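Local coordinates for BDI-0842-like domain-containing protein (Parabacteroides distasonis, PDB 4JM1) that is of unknown function but adopts a small alpha/beta fold resembling the prodomain of alpha-lytic protease, at residues A31-L45 with G72-K84. Residues are numbered along the deposited sequence; the frame is centred on the assembly and turned at random. Where two conformers were deposited one is given.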
# COMPACT_ATOMS: atom_id res chain seq x y z
N ALA A 31 -5.35 -8.15 -7.87
CA ALA A 31 -6.03 -9.05 -6.95
C ALA A 31 -7.04 -9.93 -7.66
O ALA A 31 -7.78 -9.48 -8.52
CB ALA A 31 -6.74 -8.24 -5.87
N ASP A 32 -7.10 -11.19 -7.23
CA ASP A 32 -8.12 -12.14 -7.70
C ASP A 32 -9.41 -12.08 -6.86
O ASP A 32 -10.47 -12.58 -7.30
CB ASP A 32 -7.57 -13.57 -7.66
CG ASP A 32 -6.47 -13.83 -8.70
OD1 ASP A 32 -6.31 -13.04 -9.66
OD2 ASP A 32 -5.77 -14.84 -8.55
N SER A 33 -9.34 -11.49 -5.67
CA SER A 33 -10.46 -11.44 -4.72
C SER A 33 -10.68 -10.02 -4.25
O SER A 33 -9.81 -9.17 -4.40
CB SER A 33 -10.17 -12.36 -3.51
OG SER A 33 -9.83 -13.68 -3.91
N ASP A 34 -11.85 -9.75 -3.65
CA ASP A 34 -12.19 -8.37 -3.22
C ASP A 34 -12.07 -8.17 -1.71
O ASP A 34 -12.54 -7.16 -1.16
CB ASP A 34 -13.59 -7.96 -3.73
CG ASP A 34 -14.72 -8.76 -3.08
OD1 ASP A 34 -14.48 -9.56 -2.16
OD2 ASP A 34 -15.89 -8.56 -3.52
N SER A 35 -11.43 -9.12 -1.03
CA SER A 35 -11.20 -9.03 0.39
C SER A 35 -10.17 -10.08 0.78
O SER A 35 -9.80 -10.94 -0.04
CB SER A 35 -12.51 -9.32 1.16
OG SER A 35 -12.95 -10.64 0.93
N GLY A 36 -9.65 -9.98 2.00
CA GLY A 36 -8.83 -11.02 2.57
C GLY A 36 -7.32 -10.87 2.49
O GLY A 36 -6.61 -11.85 2.65
N TYR A 37 -6.84 -9.65 2.28
CA TYR A 37 -5.41 -9.43 2.08
C TYR A 37 -4.70 -8.80 3.29
O TYR A 37 -3.63 -8.17 3.15
CB TYR A 37 -5.14 -8.61 0.80
CG TYR A 37 -5.55 -9.33 -0.47
CD1 TYR A 37 -6.86 -9.29 -0.92
CD2 TYR A 37 -4.62 -10.06 -1.22
CE1 TYR A 37 -7.25 -9.94 -2.08
CE2 TYR A 37 -5.00 -10.71 -2.40
CZ TYR A 37 -6.32 -10.66 -2.82
OH TYR A 37 -6.71 -11.29 -3.98
N ASP A 38 -5.24 -9.01 4.48
CA ASP A 38 -4.60 -8.42 5.64
C ASP A 38 -3.17 -8.93 5.85
O ASP A 38 -2.34 -8.19 6.34
CB ASP A 38 -5.40 -8.66 6.92
CG ASP A 38 -6.72 -7.90 6.98
OD1 ASP A 38 -7.03 -7.06 6.09
OD2 ASP A 38 -7.44 -8.11 8.00
N MSE A 39 -2.93 -10.22 5.61
CA MSE A 39 -1.58 -10.75 5.86
C MSE A 39 -0.53 -10.09 4.94
O MSE A 39 0.59 -9.78 5.36
CB MSE A 39 -1.52 -12.27 5.74
CG MSE A 39 -2.33 -12.98 6.79
SE MSE A 39 -2.21 -14.89 6.86
CE MSE A 39 -0.51 -14.83 7.78
N LEU A 40 -0.91 -9.88 3.69
CA LEU A 40 -0.07 -9.15 2.75
C LEU A 40 0.20 -7.73 3.23
O LEU A 40 1.36 -7.28 3.23
CB LEU A 40 -0.72 -9.14 1.36
CG LEU A 40 0.05 -8.40 0.26
CD1 LEU A 40 1.38 -9.11 -0.06
CD2 LEU A 40 -0.84 -8.22 -0.97
N ALA A 41 -0.84 -7.06 3.72
CA ALA A 41 -0.69 -5.71 4.25
C ALA A 41 0.31 -5.68 5.39
O ALA A 41 1.17 -4.80 5.45
CB ALA A 41 -2.04 -5.14 4.73
N SER A 42 0.24 -6.68 6.28
CA SER A 42 1.14 -6.71 7.43
C SER A 42 2.58 -6.96 6.99
O SER A 42 3.52 -6.38 7.54
CB SER A 42 0.69 -7.75 8.46
OG SER A 42 1.62 -7.80 9.52
N GLN A 43 2.77 -7.82 5.99
CA GLN A 43 4.12 -8.06 5.47
C GLN A 43 4.72 -6.81 4.83
O GLN A 43 5.90 -6.51 5.04
CB GLN A 43 4.11 -9.23 4.48
CG GLN A 43 3.75 -10.58 5.13
CD GLN A 43 4.88 -11.11 5.95
OE1 GLN A 43 4.89 -11.04 7.19
NE2 GLN A 43 5.87 -11.64 5.27
N PHE A 44 3.93 -6.10 4.04
CA PHE A 44 4.38 -4.86 3.47
C PHE A 44 4.71 -3.81 4.55
O PHE A 44 5.68 -3.06 4.44
CB PHE A 44 3.36 -4.29 2.49
CG PHE A 44 3.56 -4.72 1.06
CD1 PHE A 44 4.71 -4.36 0.38
CD2 PHE A 44 2.57 -5.41 0.39
CE1 PHE A 44 4.91 -4.73 -0.95
CE2 PHE A 44 2.74 -5.78 -0.95
CZ PHE A 44 3.91 -5.44 -1.61
N LEU A 45 3.87 -3.72 5.58
CA LEU A 45 4.14 -2.74 6.64
C LEU A 45 5.46 -3.03 7.32
O LEU A 45 6.28 -2.15 7.54
CB LEU A 45 2.99 -2.70 7.66
CG LEU A 45 3.08 -1.71 8.81
CD1 LEU A 45 3.25 -0.26 8.32
CD2 LEU A 45 1.86 -1.87 9.75
N GLY A 72 -2.50 12.87 -2.95
CA GLY A 72 -2.72 12.75 -1.51
C GLY A 72 -3.74 11.72 -1.03
O GLY A 72 -3.94 11.62 0.16
N ALA A 73 -4.37 10.98 -1.96
CA ALA A 73 -5.44 10.02 -1.60
C ALA A 73 -5.60 8.93 -2.65
O ALA A 73 -5.24 9.11 -3.82
CB ALA A 73 -6.76 10.78 -1.42
N VAL A 74 -6.11 7.79 -2.21
CA VAL A 74 -6.46 6.72 -3.13
C VAL A 74 -7.90 6.29 -2.86
O VAL A 74 -8.26 5.90 -1.74
CB VAL A 74 -5.53 5.50 -3.04
CG1 VAL A 74 -5.93 4.43 -4.08
CG2 VAL A 74 -4.05 5.94 -3.19
N VAL A 75 -8.73 6.38 -3.89
CA VAL A 75 -10.14 6.04 -3.78
C VAL A 75 -10.39 4.59 -4.21
O VAL A 75 -9.93 4.15 -5.28
CB VAL A 75 -10.98 6.98 -4.66
CG1 VAL A 75 -12.49 6.60 -4.61
CG2 VAL A 75 -10.77 8.42 -4.25
N GLY A 76 -11.09 3.83 -3.38
CA GLY A 76 -11.46 2.46 -3.72
C GLY A 76 -11.54 1.55 -2.52
O GLY A 76 -11.07 1.88 -1.42
N LYS A 77 -12.09 0.36 -2.75
CA LYS A 77 -12.24 -0.58 -1.66
C LYS A 77 -10.85 -1.04 -1.17
O LYS A 77 -9.98 -1.41 -1.97
CB LYS A 77 -13.02 -1.80 -2.09
CG LYS A 77 -13.44 -2.71 -0.92
CD LYS A 77 -14.05 -4.02 -1.40
CE LYS A 77 -14.48 -4.82 -0.25
NZ LYS A 77 -14.97 -6.12 -0.70
N ARG A 78 -10.65 -1.01 0.14
CA ARG A 78 -9.48 -1.58 0.78
C ARG A 78 -9.75 -3.07 0.97
O ARG A 78 -10.64 -3.47 1.73
CB ARG A 78 -9.17 -0.90 2.11
CG ARG A 78 -8.63 0.51 1.99
CD ARG A 78 -9.64 1.61 1.58
NE ARG A 78 -9.00 2.91 1.74
CZ ARG A 78 -8.63 3.75 0.76
NH1 ARG A 78 -8.97 3.53 -0.50
NH2 ARG A 78 -7.96 4.86 1.05
N ILE A 79 -8.95 -3.88 0.27
CA ILE A 79 -9.07 -5.33 0.28
C ILE A 79 -8.21 -6.01 1.33
O ILE A 79 -8.29 -7.23 1.54
CB ILE A 79 -8.86 -5.91 -1.14
CG1 ILE A 79 -7.42 -5.78 -1.63
CG2 ILE A 79 -9.88 -5.26 -2.15
CD1 ILE A 79 -7.14 -6.34 -3.01
N GLY A 80 -7.35 -5.23 1.98
CA GLY A 80 -6.56 -5.70 3.11
C GLY A 80 -6.00 -4.49 3.84
O GLY A 80 -5.88 -3.41 3.27
N LYS A 81 -5.66 -4.67 5.12
CA LYS A 81 -5.13 -3.60 5.92
C LYS A 81 -4.28 -4.14 7.04
O LYS A 81 -4.46 -5.29 7.48
CB LYS A 81 -6.27 -2.72 6.46
CG LYS A 81 -7.16 -3.34 7.52
CD LYS A 81 -8.25 -2.32 7.89
CE LYS A 81 -9.13 -2.80 9.02
NZ LYS A 81 -10.29 -3.60 8.51
N ALA A 82 -3.37 -3.29 7.52
CA ALA A 82 -2.52 -3.56 8.69
C ALA A 82 -2.16 -2.22 9.32
O ALA A 82 -1.77 -1.28 8.62
CB ALA A 82 -1.25 -4.29 8.28
N TYR A 83 -2.27 -2.14 10.65
CA TYR A 83 -1.93 -0.93 11.40
C TYR A 83 -0.60 -1.04 12.12
O TYR A 83 -0.20 -2.12 12.53
CB TYR A 83 -3.03 -0.66 12.45
CG TYR A 83 -4.41 -0.40 11.85
CD1 TYR A 83 -4.78 0.87 11.46
CD2 TYR A 83 -5.32 -1.42 11.70
CE1 TYR A 83 -6.05 1.13 10.92
CE2 TYR A 83 -6.59 -1.19 11.17
CZ TYR A 83 -6.93 0.11 10.77
OH TYR A 83 -8.19 0.34 10.24
N LYS A 84 0.03 0.11 12.29
CA LYS A 84 1.28 0.29 13.08
C LYS A 84 1.18 -0.30 14.49
O LYS A 84 0.12 -0.26 15.12
CB LYS A 84 1.60 1.80 13.16
CG LYS A 84 2.43 2.26 14.39
CD LYS A 84 2.67 3.76 14.34
CE LYS A 84 1.44 4.53 14.77
NZ LYS A 84 1.41 5.92 14.21
OXT LYS A 84 2.18 -0.84 15.01
O HOH W 1 -16.68 -5.67 -3.05
O HOH W 2 -16.32 -8.53 0.14
O HOH W 3 -3.18 -7.09 9.25
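K77 NZ, Y37 N and K81 N make the three direct hydrogen bonds between the loop and helix of 31-45 and residues 77-81, the lead-in and first half of edge strand 78-83. In this alpha-lytic protease prodomain-like fold, helix 38-50 packs on a four-stranded mixed sheet, and 78-83 is an outermost strand. K77 NZ donates to D34 O at 2.7 Å, from above the carbonyl plane. The lysine chain is extended, with CG anti to the backbone N (chi1 -169°), and this carries NZ across to the loop. The D34 carboxylate adds a long salt bridge, OD1 to NZ 3.8 Å. Two waters also link NZ to the carboxylate, one at each oxygen. Y37 is the N-cap residue of the helix, and its N donates to I79 O at 2.9 Å. The same oxygen sits at the edge of the Y37 ring, in its plane. K81 N donates to D38 OD1 at 2.9 Å, from above the carboxylate plane. A third water bridges D38 O and K81 O.

I79 and G80 both face I61 of the neighbouring strand and form a classic beta bulge. G80 lets the chains close in tightly: its CA lies 3.6 Å from Y37 C. The I79 side chain lies alongside the Y37 ring, pointing the same way, with CG1 against CD1. Its CG2 rests on D34 O. Within the loop, S33 N donates to Y37 OH at the far end of the ring.

Along the helix, A41 CB touches the backbone at K81 C, 3.4 Å away. A82 CB fits against A41 and S42. L45 reaches the C-terminal end of the strand through CD2, which meets Y83 O. At the other end of the contact, I79 CD1 presses on A31 CB, a tight carbon pair at 3.5 Å.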